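Long-range contacts in cellulase (Rhodothermus marinus, PDB 3B7M), which hydrolyses internal beta-1,4-glucosidic bonds of cellulose as a family 12 endoglucanase with a beta-jelly-roll fold: residues I62-P67 with F211-Q216; R70-L75 with G182-E187; I98-N103 with W188-V193; D112-I117 with G150-I155. All blocks are in the same frame, centred on the assembly; numbering follows the deposited sequence.

Interaction 1. Residues I62-P67 with F211-Q216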
loop_
_atom_site.group_PDB
_atom_site.type_symbol
_atom_site.label_atom_id
_atom_site.label_comp_id
_atom_site.label_asym_id
_atom_site.label_seq_id
_atom_site.Cartn_x
_atom_site.Cartn_y
_atom_site.Cartn_z
ATOM N N ILE A 62 2.764 -7.076 0.274
ATOM C CA ILE A 62 3.992 -7.350 1.007
ATOM C C ILE A 62 4.237 -6.189 1.972
ATOM O O ILE A 62 4.088 -5.021 1.594
ATOM C CB ILE A 62 5.198 -7.606 0.060
ATOM C CG1 ILE A 62 6.479 -7.886 0.863
ATOM C CG2 ILE A 62 5.349 -6.468 -0.962
ATOM C CD1 ILE A 62 7.602 -8.564 0.036
ATOM N N GLN A 63 4.595 -6.512 3.214
ATOM C CA GLN A 63 4.646 -5.518 4.283
ATOM C C GLN A 63 5.998 -5.517 4.977
ATOM O O GLN A 63 6.558 -6.585 5.221
ATOM C CB GLN A 63 3.555 -5.823 5.332
ATOM C CG GLN A 63 3.583 -4.891 6.526
ATOM C CD GLN A 63 2.678 -5.322 7.668
ATOM O OE1 GLN A 63 1.602 -4.762 7.858
ATOM N NE2 GLN A 63 3.128 -6.301 8.453
ATOM N N PHE A 64 6.505 -4.320 5.276
ATOM C CA PHE A 64 7.633 -4.130 6.188
ATOM C C PHE A 64 7.081 -3.476 7.448
ATOM O O PHE A 64 6.555 -2.357 7.390
ATOM C CB PHE A 64 8.732 -3.245 5.549
ATOM C CG PHE A 64 9.888 -2.923 6.477
ATOM C CD1 PHE A 64 10.718 -3.934 6.965
ATOM C CD2 PHE A 64 10.162 -1.599 6.846
ATOM C CE1 PHE A 64 11.795 -3.635 7.820
ATOM C CE2 PHE A 64 11.230 -1.288 7.706
ATOM C CZ PHE A 64 12.046 -2.307 8.197
ATOM N N ALA A 65 7.141 -4.200 8.567
ATOM C CA ALA A 65 6.750 -3.648 9.862
ATOM C C ALA A 65 7.989 -2.990 10.439
ATOM O O ALA A 65 9.068 -3.586 10.420
ATOM C CB ALA A 65 6.242 -4.737 10.779
ATOM N N ILE A 66 7.858 -1.749 10.894
ATOM C CA ILE A 66 8.991 -1.044 11.491
ATOM C C ILE A 66 9.421 -1.814 12.755
ATOM O O ILE A 66 8.590 -2.109 13.614
ATOM C CB ILE A 66 8.676 0.457 11.786
ATOM C CG1 ILE A 66 8.076 1.168 10.555
ATOM C CG2 ILE A 66 9.916 1.205 12.301
ATOM C CD1 ILE A 66 8.936 1.230 9.306
ATOM N N PRO A 67 10.710 -2.178 12.845
ATOM C CA PRO A 67 11.183 -3.050 13.924
ATOM C C PRO A 67 11.147 -2.396 15.309
ATOM O O PRO A 67 10.750 -3.049 16.274
ATOM C CB PRO A 67 12.629 -3.377 13.518
ATOM C CG PRO A 67 12.789 -2.888 12.128
ATOM C CD PRO A 67 11.802 -1.792 11.939
ATOM N N PHE A 211 10.604 -6.023 -4.220
ATOM C CA PHE A 211 10.254 -5.068 -3.189
ATOM C C PHE A 211 11.401 -4.860 -2.215
ATOM O O PHE A 211 12.071 -5.814 -1.804
ATOM C CB PHE A 211 9.018 -5.538 -2.450
ATOM C CG PHE A 211 8.581 -4.640 -1.328
ATOM C CD1 PHE A 211 7.932 -3.430 -1.591
ATOM C CD2 PHE A 211 8.757 -5.042 0.000
ATOM C CE1 PHE A 211 7.489 -2.611 -0.538
ATOM C CE2 PHE A 211 8.321 -4.235 1.065
ATOM C CZ PHE A 211 7.670 -3.022 0.791
ATOM N N SER A 212 11.598 -3.599 -1.849
ATOM C CA SER A 212 12.621 -3.197 -0.906
ATOM C C SER A 212 12.156 -1.953 -0.144
ATOM O O SER A 212 11.567 -1.052 -0.746
ATOM C CB SER A 212 13.889 -2.876 -1.693
ATOM O OG SER A 212 14.914 -2.477 -0.826
ATOM N N VAL A 213 12.390 -1.905 1.169
ATOM C CA VAL A 213 12.146 -0.674 1.954
ATOM C C VAL A 213 13.285 -0.390 2.930
ATOM O O VAL A 213 13.729 -1.277 3.654
ATOM C CB VAL A 213 10.806 -0.682 2.758
ATOM C CG1 VAL A 213 10.498 0.716 3.313
ATOM C CG2 VAL A 213 9.673 -1.088 1.897
ATOM N N THR A 214 13.742 0.856 2.945
ATOM C CA THR A 214 14.786 1.298 3.851
ATOM C C THR A 214 14.217 2.382 4.746
ATOM O O THR A 214 13.666 3.358 4.254
ATOM C CB THR A 214 15.991 1.853 3.071
ATOM O OG1 THR A 214 16.609 0.785 2.357
ATOM C CG2 THR A 214 17.020 2.457 4.022
ATOM N N VAL A 215 14.324 2.199 6.061
ATOM C CA VAL A 215 13.845 3.218 6.999
ATOM C C VAL A 215 14.975 3.602 7.949
ATOM O O VAL A 215 15.388 2.796 8.788
ATOM C CB VAL A 215 12.578 2.755 7.775
ATOM C CG1 VAL A 215 12.144 3.802 8.791
ATOM C CG2 VAL A 215 11.429 2.441 6.805
ATOM N N GLN A 216 15.484 4.822 7.784
ATOM C CA GLN A 216 16.548 5.368 8.625
ATOM C C GLN A 216 16.086 6.643 9.330
ATOM O O GLN A 216 15.235 7.391 8.830
ATOM C CB GLN A 216 17.799 5.666 7.794
ATOM C CG GLN A 216 18.727 4.466 7.606
ATOM C CD GLN A 216 20.057 4.848 6.963
ATOM O OE1 GLN A 216 21.113 4.819 7.617
ATOM N NE2 GLN A 216 20.011 5.220 5.684
ATOM O OXT GLN A 216 16.561 6.948 10.425
#
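Apolar side chains of I62, F64 and I66 meet those of F211, V213 and V215 between the two sheets of the jelly-roll sandwich, where strand 61-65 of the larger sheet lies over strand 207-215 of the smaller one. The strand axes run in nearly the same direction, at 17°, and come within 8.3 Å; alternate residues of each strand point at the other. At one end the I62 methyl CG2 sits over a face of the F211 ring, 3.9 Å from its centroid and only 18° off the ring normal, a CH-pi contact. The other branch of I62 is swung anti to the backbone N (chi1 180°), which lays it along the ring, CD1 lying 3.7 Å from F211 CD2. Further on, F64 CD2 approaches V213 CG1 at 4.2 Å. The V215 methyl CG2 then enters near the plane of the F64 ring, at its edge, 3.8 Å from F64 CE2. That same methyl meets I66 CD1 at 3.7 Å, with the two side chains crossing at about a right angle. Y19 also packs edge-to-face with F211. No hydrogen bond links the two segments, but V213 N and O are held by the side chains of Y19 (OH) and R18 (NH2), from the other side of the interface. Between the segments themselves the contact rests on dispersion and the burial of apolar surface.

Interaction 2. Residues R70-L75 with G182-E187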
loop_
_atom_site.group_PDB
_atom_site.type_symbol
_atom_site.label_atom_id
_atom_site.label_comp_id
_atom_site.label_asym_id
_atom_site.label_seq_id
_atom_site.Cartn_x
_atom_site.Cartn_y
_atom_site.Cartn_z
ATOM N N ARG A 70 9.125 4.427 15.836
ATOM C CA ARG A 70 9.785 5.632 15.353
ATOM C C ARG A 70 8.796 6.709 14.939
ATOM O O ARG A 70 7.914 6.481 14.108
ATOM C CB ARG A 70 10.785 5.311 14.230
ATOM C CG ARG A 70 12.050 6.174 14.274
ATOM C CD ARG A 70 13.322 5.383 13.931
ATOM N NE ARG A 70 13.756 4.508 15.029
ATOM C CZ ARG A 70 14.934 3.875 15.093
ATOM N NH1 ARG A 70 15.837 4.009 14.123
ATOM N NH2 ARG A 70 15.213 3.103 16.140
ATOM N N ARG A 71 8.951 7.881 15.552
ATOM C CA ARG A 71 8.111 9.038 15.267
ATOM C C ARG A 71 8.479 9.647 13.917
ATOM O O ARG A 71 9.640 9.599 13.504
ATOM C CB ARG A 71 8.241 10.081 16.375
ATOM C CG ARG A 71 7.576 9.680 17.672
ATOM C CD ARG A 71 7.593 10.810 18.678
ATOM N NE ARG A 71 6.497 10.678 19.635
ATOM C CZ ARG A 71 6.650 10.382 20.921
ATOM N NH1 ARG A 71 7.858 10.203 21.429
ATOM N NH2 ARG A 71 5.589 10.280 21.705
ATOM N N VAL A 72 7.487 10.222 13.241
ATOM C CA VAL A 72 7.703 10.832 11.927
ATOM C C VAL A 72 8.827 11.868 12.007
ATOM O O VAL A 72 9.720 11.887 11.165
ATOM C CB VAL A 72 6.402 11.440 11.361
ATOM C CG1 VAL A 72 6.683 12.304 10.145
ATOM C CG2 VAL A 72 5.415 10.331 11.012
ATOM N N GLN A 73 8.809 12.679 13.061
ATOM C CA GLN A 73 9.850 13.683 13.289
ATOM C C GLN A 73 11.258 13.107 13.507
ATOM O O GLN A 73 12.234 13.834 13.428
ATOM C CB GLN A 73 9.463 14.594 14.463
ATOM C CG GLN A 73 9.478 13.917 15.835
ATOM C CD GLN A 73 8.805 14.755 16.915
ATOM O OE1 GLN A 73 8.953 14.473 18.103
ATOM N NE2 GLN A 73 8.066 15.787 16.509
ATOM N N GLU A 74 11.355 11.809 13.781
ATOM C CA GLU A 74 12.654 11.174 14.010
ATOM C C GLU A 74 13.264 10.568 12.751
ATOM O O GLU A 74 14.417 10.146 12.770
ATOM C CB GLU A 74 12.533 10.066 15.043
ATOM C CG GLU A 74 12.316 10.510 16.472
ATOM C CD GLU A 74 12.346 9.314 17.407
ATOM O OE1 GLU A 74 11.441 8.447 17.303
ATOM O OE2 GLU A 74 13.297 9.230 18.223
ATOM N N LEU A 75 12.489 10.503 11.673
ATOM C CA LEU A 75 12.946 9.877 10.430
ATOM C C LEU A 75 13.876 10.792 9.647
ATOM O O LEU A 75 13.648 11.997 9.574
ATOM C CB LEU A 75 11.760 9.517 9.537
ATOM C CG LEU A 75 10.685 8.580 10.063
ATOM C CD1 LEU A 75 9.467 8.690 9.165
ATOM C CD2 LEU A 75 11.205 7.162 10.120
ATOM N N GLY A 182 -1.264 19.267 7.230
ATOM C CA GLY A 182 -1.940 19.093 8.519
ATOM C C GLY A 182 -2.544 17.712 8.725
ATOM O O GLY A 182 -3.145 17.443 9.764
ATOM N N TYR A 183 -2.372 16.829 7.743
ATOM C CA TYR A 183 -3.007 15.509 7.767
ATOM C C TYR A 183 -2.287 14.493 8.667
ATOM O O TYR A 183 -2.908 13.551 9.169
ATOM C CB TYR A 183 -3.112 14.940 6.347
ATOM C CG TYR A 183 -3.803 15.811 5.312
ATOM C CD1 TYR A 183 -4.833 16.689 5.660
ATOM C CD2 TYR A 183 -3.436 15.730 3.962
ATOM C CE1 TYR A 183 -5.464 17.478 4.689
ATOM C CE2 TYR A 183 -4.070 16.498 2.993
ATOM C CZ TYR A 183 -5.075 17.367 3.363
ATOM O OH TYR A 183 -5.686 18.125 2.400
ATOM N N ILE A 184 -0.979 14.668 8.836
ATOM C CA ILE A 184 -0.167 13.813 9.701
ATOM C C ILE A 184 0.556 14.693 10.720
ATOM O O ILE A 184 1.063 15.761 10.381
ATOM C CB ILE A 184 0.836 12.946 8.878
ATOM C CG1 ILE A 184 0.078 11.868 8.098
ATOM C CG2 ILE A 184 1.891 12.283 9.767
ATOM C CD1 ILE A 184 0.885 11.206 7.036
ATOM N N ARG A 185 0.556 14.255 11.976
ATOM C CA ARG A 185 1.287 14.936 13.027
ATOM C C ARG A 185 2.702 14.376 13.099
ATOM O O ARG A 185 2.886 13.162 12.977
ATOM C CB ARG A 185 0.566 14.774 14.371
ATOM C CG ARG A 185 -0.538 15.802 14.620
ATOM C CD ARG A 185 -0.074 16.795 15.685
ATOM N NE ARG A 185 -0.661 18.123 15.531
ATOM C CZ ARG A 185 -0.055 19.142 14.923
ATOM N NH1 ARG A 185 1.160 18.982 14.406
ATOM N NH2 ARG A 185 -0.662 20.321 14.825
ATOM N N PRO A 186 3.705 15.256 13.293
ATOM C CA PRO A 186 5.127 14.888 13.404
ATOM C C PRO A 186 5.424 13.923 14.550
ATOM O O PRO A 186 6.376 13.153 14.459
ATOM C CB PRO A 186 5.814 16.224 13.689
ATOM C CG PRO A 186 4.871 17.247 13.238
ATOM C CD PRO A 186 3.511 16.706 13.439
ATOM N N GLU A 187 4.607 13.972 15.606
ATOM C CA GLU A 187 4.743 13.092 16.771
ATOM C C GLU A 187 4.148 11.699 16.570
ATOM O O GLU A 187 4.347 10.818 17.409
ATOM C CB GLU A 187 4.072 13.707 18.008
ATOM C CG GLU A 187 4.507 15.119 18.325
ATOM C CD GLU A 187 3.611 16.154 17.671
ATOM O OE1 GLU A 187 2.457 15.810 17.313
ATOM O OE2 GLU A 187 4.066 17.315 17.538
#
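R71 and Q73 each hydrogen-bond to a backbone carbonyl of the P186-E187 turn, joining the loop after strand 61-65 to the one that leads from helix 171-181 into strand 189-199. In the first bond Q73 N donates to P186 O at 2.8 Å, lying in the carbonyl plane on a lone pair. The second uses a side chain: R71 NE reaches E187 O at 3.1 Å, with the oxygen close to the guanidinium plane. The bond is bent, 142° at the hydrogen. R71 gets there with its chain extended from CG to NE, so that CG and CD also pass alongside the E187 carbonyl. The carboxylate of E187 is not the partner, since its OE1 lies 6.9 Å from R71 NE. A further bond braces the loop from within: E74 OE1, through its anti lone pair, accepts from R71 N.

Packing supplements these bonds. The amide of Q73 lies across P186, NE2 coming 3.6 Å from P186 CB, because CG is turned between the backbone N and the carbonyl carbon (chi1 69°) and the rest of the chain runs straight. Deeper in, V72 CG2 touches I184 CG2 at 4.2 Å, and both residues also rest on F100 and the helix. The ensemble is a junction of two connecting loops at the end of the sandwich: a 3-10 turn at 72-74 docks on the chain leaving a helix closed by the Schellman motif at G182.

Interaction 3. Residues I98-N103 with W188-V193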
loop_
_atom_site.group_PDB
_atom_site.type_symbol
_atom_site.label_atom_id
_atom_site.label_comp_id
_atom_site.label_asym_id
_atom_site.label_seq_id
_atom_site.Cartn_x
_atom_site.Cartn_y
_atom_site.Cartn_z
ATOM N N ILE A 98 0.730 3.136 3.804
ATOM C CA ILE A 98 1.610 3.441 4.926
ATOM C C ILE A 98 0.766 3.859 6.135
ATOM O O ILE A 98 -0.090 4.755 6.024
ATOM C CB ILE A 98 2.623 4.554 4.575
ATOM C CG1 ILE A 98 3.311 4.244 3.221
ATOM C CG2 ILE A 98 3.657 4.682 5.677
ATOM C CD1 ILE A 98 4.266 5.319 2.713
ATOM N N PHE A 99 0.993 3.212 7.279
ATOM C CA PHE A 99 0.165 3.476 8.462
ATOM C C PHE A 99 0.873 4.227 9.587
ATOM O O PHE A 99 2.015 3.907 9.940
ATOM C CB PHE A 99 -0.451 2.181 8.986
ATOM C CG PHE A 99 -1.543 1.650 8.110
ATOM C CD1 PHE A 99 -2.837 2.174 8.198
ATOM C CD2 PHE A 99 -1.284 0.644 7.182
ATOM C CE1 PHE A 99 -3.857 1.692 7.373
ATOM C CE2 PHE A 99 -2.301 0.150 6.357
ATOM C CZ PHE A 99 -3.586 0.673 6.453
ATOM N N PHE A 100 0.176 5.230 10.128
ATOM C CA PHE A 100 0.666 6.060 11.225
ATOM C C PHE A 100 -0.313 6.003 12.373
ATOM O O PHE A 100 -1.525 5.970 12.153
ATOM C CB PHE A 100 0.795 7.522 10.802
ATOM C CG PHE A 100 1.664 7.731 9.600
ATOM C CD1 PHE A 100 1.146 7.589 8.319
ATOM C CD2 PHE A 100 2.999 8.061 9.744
ATOM C CE1 PHE A 100 1.956 7.787 7.195
ATOM C CE2 PHE A 100 3.807 8.256 8.623
ATOM C CZ PHE A 100 3.269 8.124 7.353
ATOM N N ALA A 101 0.211 6.016 13.598
ATOM C CA ALA A 101 -0.629 6.081 14.786
ATOM C C ALA A 101 0.018 6.947 15.862
ATOM O O ALA A 101 1.250 6.949 16.028
ATOM C CB ALA A 101 -0.899 4.685 15.319
ATOM N N ALA A 102 -0.816 7.684 16.589
ATOM C CA ALA A 102 -0.351 8.452 17.731
ATOM C C ALA A 102 0.177 7.507 18.812
ATOM O O ALA A 102 1.190 7.785 19.459
ATOM C CB ALA A 102 -1.476 9.320 18.279
ATOM N N ASN A 103 -0.505 6.384 18.980
ATOM C CA ASN A 103 -0.245 5.491 20.096
ATOM C C ASN A 103 -0.045 4.066 19.611
ATOM O O ASN A 103 -1.033 3.393 19.284
ATOM C CB ASN A 103 -1.432 5.539 21.069
ATOM C CG ASN A 103 -1.085 5.036 22.474
ATOM O OD1 ASN A 103 -0.002 4.490 22.719
ATOM N ND2 ASN A 103 -2.021 5.219 23.403
ATOM N N TRP A 188 3.390 11.504 15.493
ATOM C CA TRP A 188 2.837 10.185 15.222
ATOM C C TRP A 188 3.926 9.202 14.837
ATOM O O TRP A 188 4.957 9.591 14.293
ATOM C CB TRP A 188 1.748 10.241 14.147
ATOM C CG TRP A 188 0.510 10.965 14.600
ATOM C CD1 TRP A 188 0.256 11.467 15.852
ATOM C CD2 TRP A 188 -0.650 11.255 13.811
ATOM N NE1 TRP A 188 -0.981 12.054 15.882
ATOM C CE2 TRP A 188 -1.561 11.940 14.645
ATOM C CE3 TRP A 188 -1.004 11.009 12.475
ATOM C CZ2 TRP A 188 -2.806 12.382 14.192
ATOM C CZ3 TRP A 188 -2.234 11.447 12.023
ATOM C CH2 TRP A 188 -3.128 12.127 12.881
ATOM N N TYR A 189 3.703 7.929 15.143
ATOM C CA TYR A 189 4.648 6.881 14.809
ATOM C C TYR A 189 4.329 6.311 13.431
ATOM O O TYR A 189 3.158 6.140 13.085
ATOM C CB TYR A 189 4.558 5.749 15.840
ATOM C CG TYR A 189 5.007 6.134 17.226
ATOM C CD1 TYR A 189 4.154 6.828 18.090
ATOM C CD2 TYR A 189 6.278 5.819 17.673
ATOM C CE1 TYR A 189 4.555 7.192 19.362
ATOM C CE2 TYR A 189 6.694 6.174 18.956
ATOM C CZ TYR A 189 5.823 6.863 19.791
ATOM O OH TYR A 189 6.228 7.224 21.056
ATOM N N LEU A 190 5.378 6.021 12.662
ATOM C CA LEU A 190 5.283 5.253 11.437
ATOM C C LEU A 190 5.316 3.768 11.792
ATOM O O LEU A 190 6.322 3.269 12.289
ATOM C CB LEU A 190 6.467 5.600 10.525
ATOM C CG LEU A 190 6.704 4.815 9.229
ATOM C CD1 LEU A 190 5.474 4.750 8.375
ATOM C CD2 LEU A 190 7.833 5.441 8.450
ATOM N N LEU A 191 4.221 3.067 11.528
ATOM C CA LEU A 191 4.078 1.670 11.940
ATOM C C LEU A 191 4.519 0.642 10.900
ATOM O O LEU A 191 5.198 -0.349 11.225
ATOM C CB LEU A 191 2.628 1.389 12.342
ATOM C CG LEU A 191 2.050 2.116 13.566
ATOM C CD1 LEU A 191 0.658 1.587 13.850
ATOM C CD2 LEU A 191 2.931 1.960 14.799
ATOM N N SER A 192 4.105 0.850 9.652
ATOM C CA SER A 192 4.407 -0.106 8.598
ATOM C C SER A 192 4.321 0.504 7.212
ATOM O O SER A 192 3.683 1.553 7.011
ATOM C CB SER A 192 3.453 -1.305 8.676
ATOM O OG SER A 192 2.107 -0.875 8.632
ATOM N N VAL A 193 4.965 -0.175 6.265
ATOM C CA VAL A 193 4.920 0.199 4.859
ATOM C C VAL A 193 4.552 -1.055 4.101
ATOM O O VAL A 193 5.256 -2.074 4.206
ATOM C CB VAL A 193 6.289 0.682 4.338
ATOM C CG1 VAL A 193 6.237 0.876 2.809
ATOM C CG2 VAL A 193 6.725 1.970 5.051
#
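I98 CG2 and L190 CD1 press together at 3.3 Å, tighter than a usual methyl contact, on the face of the antiparallel pair that also carries F100 and V193. The F100 ring adds to this cluster, its CE2 lying 3.9 Å from L190 CD1. L190 reaches both because its CG stands anti to the backbone N (chi1 173°). On the other face, F99 turns an edge toward S192 OG, and A101 CB meets L191 CD1 at 3.8 Å. At the open end of the pair A102 lies over one face of the W188 indole, CA and CB above its CD1-NE1 side, whereas the Y189 ring presents its edge to the carbonyls of A101 and A102.

Y189 N to A101 O (2.8 Å) and A101 N to Y189 O (3.0 Å) form a regular hydrogen-bonded pair. Beyond it L191, with helix-like backbone angles, and S192 stand together opposite F99 as a classic beta bulge: F99 O accepts from L191 N at 2.8 Å while F99 N donates to S192 O. Strand 112-122 continues the sheet beyond strand 91-101, and helix 171-181 packs through L171 and I175 against I98, F100 and V193.

Interaction 4. Residues D112-I117 with G150-I155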
loop_
_atom_site.group_PDB
_atom_site.type_symbol
_atom_site.label_atom_id
_atom_site.label_comp_id
_atom_site.label_asym_id
_atom_site.label_seq_id
_atom_site.Cartn_x
_atom_site.Cartn_y
_atom_site.Cartn_z
ATOM N N ASP A 112 -4.931 8.473 13.962
ATOM C CA ASP A 112 -4.480 7.385 13.116
ATOM C C ASP A 112 -4.628 7.844 11.669
ATOM O O ASP A 112 -5.584 8.552 11.332
ATOM C CB ASP A 112 -5.379 6.188 13.343
ATOM C CG ASP A 112 -4.875 4.944 12.674
ATOM O OD1 ASP A 112 -3.648 4.728 12.626
ATOM O OD2 ASP A 112 -5.714 4.149 12.208
ATOM N N ALA A 113 -3.673 7.458 10.823
ATOM C CA ALA A 113 -3.715 7.833 9.416
ATOM C C ALA A 113 -3.188 6.743 8.497
ATOM O O ALA A 113 -2.382 5.890 8.881
ATOM C CB ALA A 113 -2.978 9.144 9.176
ATOM N N GLU A 114 -3.666 6.808 7.265
ATOM C CA GLU A 114 -3.310 5.879 6.225
ATOM C C GLU A 114 -2.885 6.727 5.043
ATOM O O GLU A 114 -3.661 7.565 4.574
ATOM C CB GLU A 114 -4.548 5.048 5.884
ATOM C CG GLU A 114 -4.368 4.028 4.786
ATOM C CD GLU A 114 -5.568 3.074 4.626
ATOM O OE1 GLU A 114 -6.568 3.166 5.393
ATOM O OE2 GLU A 114 -5.504 2.219 3.715
ATOM N N LEU A 115 -1.650 6.533 4.590
ATOM C CA LEU A 115 -1.141 7.235 3.414
ATOM C C LEU A 115 -0.915 6.254 2.269
ATOM O O LEU A 115 -0.129 5.312 2.393
ATOM C CB LEU A 115 0.154 7.984 3.736
ATOM C CG LEU A 115 0.647 9.071 2.771
ATOM C CD1 LEU A 115 1.409 10.156 3.524
ATOM C CD2 LEU A 115 1.521 8.496 1.669
ATOM N N MET A 116 -1.614 6.497 1.170
ATOM C CA MET A 116 -1.554 5.660 -0.025
ATOM C C MET A 116 -0.831 6.351 -1.181
ATOM O O MET A 116 -0.924 7.567 -1.358
ATOM C CB MET A 116 -2.958 5.265 -0.493
ATOM C CG MET A 116 -3.841 4.612 0.577
ATOM S SD MET A 116 -5.202 3.690 -0.172
ATOM C CE MET A 116 -4.334 2.195 -0.657
ATOM N N ILE A 117 -0.114 5.560 -1.963
ATOM C CA ILE A 117 0.539 6.057 -3.164
ATOM C C ILE A 117 0.162 5.112 -4.274
ATOM O O ILE A 117 0.547 3.943 -4.256
ATOM C CB ILE A 117 2.054 6.127 -2.979
ATOM C CG1 ILE A 117 2.387 6.965 -1.737
ATOM C CG2 ILE A 117 2.757 6.644 -4.255
ATOM C CD1 ILE A 117 3.874 6.958 -1.343
ATOM N N GLY A 150 -13.726 9.476 9.846
ATOM C CA GLY A 150 -13.953 9.602 11.272
ATOM C C GLY A 150 -12.714 9.257 12.067
ATOM O O GLY A 150 -11.910 10.137 12.400
ATOM N N ALA A 151 -12.562 7.966 12.353
ATOM C CA ALA A 151 -11.484 7.462 13.191
ATOM C C ALA A 151 -10.113 7.642 12.550
ATOM O O ALA A 151 -9.114 7.753 13.257
ATOM C CB ALA A 151 -11.726 5.998 13.523
ATOM N N MET A 152 -10.080 7.695 11.218
ATOM C CA MET A 152 -8.836 7.626 10.455
ATOM C C MET A 152 -8.843 8.519 9.216
ATOM O O MET A 152 -9.744 8.415 8.379
ATOM C CB MET A 152 -8.597 6.179 10.012
ATOM C CG MET A 152 -7.140 5.870 9.673
ATOM S SD MET A 152 -6.879 4.163 9.169
ATOM C CE MET A 152 -7.962 3.268 10.296
ATOM N N ASN A 153 -7.836 9.387 9.107
ATOM C CA ASN A 153 -7.547 10.110 7.863
ATOM C C ASN A 153 -6.980 9.168 6.798
ATOM O O ASN A 153 -6.090 8.374 7.088
ATOM C CB ASN A 153 -6.498 11.211 8.081
ATOM C CG ASN A 153 -6.916 12.247 9.099
ATOM O OD1 ASN A 153 -8.076 12.301 9.534
ATOM N ND2 ASN A 153 -5.960 13.095 9.483
ATOM N N VAL A 154 -7.488 9.277 5.571
ATOM C CA VAL A 154 -6.878 8.624 4.416
ATOM C C VAL A 154 -6.372 9.689 3.443
ATOM O O VAL A 154 -7.153 10.509 2.956
ATOM C CB VAL A 154 -7.855 7.681 3.652
ATOM C CG1 VAL A 154 -7.088 6.852 2.618
ATOM C CG2 VAL A 154 -8.623 6.769 4.615
ATOM N N ILE A 155 -5.066 9.670 3.181
ATOM C CA ILE A 155 -4.433 10.578 2.226
ATOM C C ILE A 155 -3.910 9.721 1.088
ATOM O O ILE A 155 -3.139 8.784 1.324
ATOM C CB ILE A 155 -3.253 11.395 2.854
ATOM C CG1 ILE A 155 -3.624 11.962 4.233
ATOM C CG2 ILE A 155 -2.787 12.527 1.912
ATOM C CD1 ILE A 155 -2.931 11.270 5.417
#
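This is a parallel strand pair within the mixed, larger sheet of the family 12 jelly roll: D112-I117 and M152-I155 run side by side, their axes 4.6 Å apart. The chain between them forms strands 130-137 and 140-148, both of which lie beyond strand 152-159, 140-148 next to it and 130-137 at the sheet edge. E114, paired with V154, bonds to the residues on either side of it in the manner of parallel strands, E114 N donating to N153 O at 2.9 Å and E114 O accepting from I155 N at 2.9 Å. M116 N donates to I155 O at 2.8 Å. These three bonds run nearly along the C=O axis, whereas the one at the mouth of the pair, N153 N to D112 O, is longer at 3.3 Å and tilted out of the carbonyl plane.

The side chains separate onto two faces. Toward helix 171-181 go A113, L115, N153 and I155, with I155 CD1 4.3 Å from A113 CB; N153 also gives its ND2 to Y183 O, tying the strand to the segment after the helix. The opposite face holds D112, E114, M152 and V154, and is probably on the side of the substrate groove, as in other enzymes of this fold. There M152, with CG anti to N (chi1 -159°) and chi2 extended, places SD between two carboxylates, 3.9 Å from E114 OE1 and 3.3 Å from D112 OD2, and the bend at chi3 (-40°) turns CE toward D112 OD2 as well.

Interactions 1, 3 and 4 lie in sequence across the larger sheet, while interaction 2 closes its end. Strand 61-65 joins interaction 3 through F64 N to V193 O (2.8 Å), and strand 112-122 joins it through I98 N to L115 O (2.7 Å); interactions 1 and 4 do not touch, their nearest atoms being about 10 Å apart. Interactions 2 and 3, with centres about 9 Å apart, share the bond V72 N to W188 O (2.8 Å). I184 CD1 meets L115 CD1 at 3.7 Å, connecting interactions 2 and 4. F99 CE1 packs 3.5 Å from E114 CD; both side chains lie on the face that probably borders the cellulose-binding groove, as in other enzymes of this family.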